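Local coordinates for protein cpftsy (PDB 4AK9) that probably serves as the chloroplast signal recognition particle receptor, a SIMIBI-class GTPase that would take part in protein delivery to the thylakoid membrane, at residues Glu108-Asn113 / Pro291-Gly296. Numbering follows the deposited sequence.
Sequences ELQLGN and PVKFVG
Lys293 reaches across to the loop 108-113 and donates a hydrogen bond from NZ to Glu108 O, 3.0 Å away. The ammonium does not lie on a carbonyl lone pair. It sits above the carbonyl plane, 37° out of it, with a C=O...NZ angle of 138°. Lys293 CG is anti to the carbonyl carbon (chi1 -66°), and the chain beyond CG is extended, which carries NZ from a buried strand to the loop backbone. Glu108 O also receives a weak bond from Gln110 NE2 at 3.4 Å. The charge of Lys293 has a second partner, Glu238, which forms a salt bridge to it. The same carboxylate oxygen, Glu238 OE2, accepts the backbone N-H of Gln110, tying lysine and loop together again. A methionine in place of Lys293 would probably leave Glu238 without its cationic mate and Glu108 O without its stronger bond.

The protein is an SRP54-type GTPase with a P-loop NTPase fold. The loop runs from helix 85-101, probably the last of the helical bundle, to strand 117-123, the first of the GTPase sheet. The contact packs this connection against strand 292-296, next to strand 266-270.

The remaining contact is apolar. Leu109 meets the outer edge of the Phe294 ring, and the two side chains cross at about a right angle. Leu109 CD1 lies in the ring plane, 3.9 Å from Phe294 CZ. Its other methyl, CD2, is 4.0 Å from Phe294 CE1 and 4.1 Å from Lys293 CD, so the leucine fork touches both strand residues. Helix 126-142 adds Phe140 against Leu109 and Leu136 against Phe294.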
loop_
_atom_site.group_PDB
_atom_site.type_symbol
_atom_site.label_atom_id
_atom_site.label_comp_id
_atom_site.label_asym_id
_atom_site.label_seq_id
_atom_site.Cartn_x
_atom_site.Cartn_y
_atom_site.Cartn_z
ATOM N N GLU A 108 15.257 -9.246 -20.122
ATOM C CA GLU A 108 15.199 -9.052 -21.570
ATOM C C GLU A 108 13.991 -9.706 -22.202
ATOM O O GLU A 108 13.527 -10.760 -21.755
ATOM C CB GLU A 108 16.438 -9.643 -22.269
ATOM C CG GLU A 108 17.782 -9.070 -21.806
ATOM C CD GLU A 108 18.055 -7.669 -22.356
ATOM O OE1 GLU A 108 17.657 -7.382 -23.515
ATOM O OE2 GLU A 108 18.676 -6.856 -21.622
ATOM N N LEU A 109 13.503 -9.105 -23.287
ATOM C CA LEU A 109 12.479 -9.776 -24.081
ATOM C C LEU A 109 13.111 -10.970 -24.801
ATOM O O LEU A 109 14.247 -10.885 -25.287
ATOM C CB LEU A 109 11.883 -8.819 -25.095
ATOM C CG LEU A 109 11.104 -7.671 -24.473
ATOM C CD1 LEU A 109 10.655 -6.728 -25.562
ATOM C CD2 LEU A 109 9.914 -8.196 -23.681
ATOM N N GLN A 110 12.385 -12.081 -24.858
ATOM C CA GLN A 110 12.887 -13.312 -25.463
ATOM C C GLN A 110 12.188 -13.495 -26.783
ATOM O O GLN A 110 11.074 -14.033 -26.851
ATOM C CB GLN A 110 12.569 -14.517 -24.574
ATOM C CG GLN A 110 13.001 -14.372 -23.126
ATOM C CD GLN A 110 14.491 -14.539 -22.953
ATOM O OE1 GLN A 110 14.999 -15.663 -22.837
ATOM N NE2 GLN A 110 15.208 -13.420 -22.934
ATOM N N LEU A 111 12.823 -13.047 -27.853
ATOM C CA LEU A 111 12.135 -13.032 -29.135
ATOM C C LEU A 111 12.430 -14.304 -29.921
ATOM O O LEU A 111 11.803 -14.573 -30.948
ATOM C CB LEU A 111 12.543 -11.804 -29.930
ATOM C CG LEU A 111 12.321 -10.491 -29.175
ATOM C CD1 LEU A 111 12.671 -9.320 -30.073
ATOM C CD2 LEU A 111 10.883 -10.384 -28.707
ATOM N N GLY A 112 13.382 -15.086 -29.423
ATOM C CA GLY A 112 13.691 -16.378 -30.008
ATOM C C GLY A 112 14.502 -16.319 -31.293
ATOM O O GLY A 112 15.059 -15.269 -31.673
ATOM N N ASN A 113 14.545 -17.462 -31.970
ATOM C CA ASN A 113 15.338 -17.640 -33.179
ATOM C C ASN A 113 14.587 -17.235 -34.436
ATOM O O ASN A 113 15.173 -16.702 -35.385
ATOM C CB ASN A 113 15.758 -19.114 -33.302
ATOM C CG ASN A 113 14.561 -20.083 -33.243
ATOM O OD1 ASN A 113 13.397 -19.663 -33.147
ATOM N ND2 ASN A 113 14.850 -21.383 -33.307
ATOM N N PRO A 291 9.972 -11.521 -13.525
ATOM C CA PRO A 291 10.705 -10.251 -13.585
ATOM C C PRO A 291 9.838 -9.063 -14.021
ATOM O O PRO A 291 8.839 -9.189 -14.751
ATOM C CB PRO A 291 11.801 -10.536 -14.635
ATOM C CG PRO A 291 11.166 -11.572 -15.553
ATOM C CD PRO A 291 10.409 -12.466 -14.575
ATOM N N VAL A 292 10.197 -7.893 -13.514
ATOM C CA VAL A 292 9.715 -6.635 -14.094
ATOM C C VAL A 292 10.621 -6.382 -15.310
ATOM O O VAL A 292 11.858 -6.421 -15.186
ATOM C CB VAL A 292 9.832 -5.473 -13.075
ATOM C CG1 VAL A 292 9.648 -4.120 -13.801
ATOM C CG2 VAL A 292 8.785 -5.632 -11.958
ATOM N N LYS A 293 10.025 -6.165 -16.488
ATOM C CA LYS A 293 10.805 -6.029 -17.710
ATOM C C LYS A 293 10.931 -4.577 -18.193
ATOM O O LYS A 293 11.954 -4.213 -18.801
ATOM C CB LYS A 293 10.222 -6.927 -18.825
ATOM C CG LYS A 293 10.352 -8.436 -18.495
ATOM C CD LYS A 293 10.321 -9.355 -19.737
ATOM C CE LYS A 293 10.860 -10.746 -19.294
ATOM N NZ LYS A 293 11.067 -11.702 -20.416
ATOM N N PHE A 294 9.904 -3.773 -17.922
ATOM C CA PHE A 294 9.920 -2.319 -18.208
ATOM C C PHE A 294 9.300 -1.528 -17.056
ATOM O O PHE A 294 8.379 -2.026 -16.362
ATOM C CB PHE A 294 9.124 -2.021 -19.484
ATOM C CG PHE A 294 9.727 -2.636 -20.717
ATOM C CD1 PHE A 294 9.390 -3.935 -21.099
ATOM C CD2 PHE A 294 10.637 -1.929 -21.477
ATOM C CE1 PHE A 294 9.961 -4.509 -22.241
ATOM C CE2 PHE A 294 11.228 -2.508 -22.630
ATOM C CZ PHE A 294 10.876 -3.805 -22.996
ATOM N N VAL A 295 9.775 -0.296 -16.856
ATOM C CA VAL A 295 9.082 0.650 -15.979
ATOM C C VAL A 295 8.728 1.932 -16.752
ATOM O O VAL A 295 9.545 2.430 -17.524
ATOM C CB VAL A 295 9.939 1.015 -14.765
ATOM C CG1 VAL A 295 10.039 -0.188 -13.825
ATOM C CG2 VAL A 295 11.349 1.435 -15.212
ATOM N N GLY A 296 7.511 2.417 -16.558
ATOM C CA GLY A 296 7.062 3.661 -17.156
ATOM C C GLY A 296 7.365 4.771 -16.187
ATOM O O GLY A 296 6.858 4.772 -15.051
#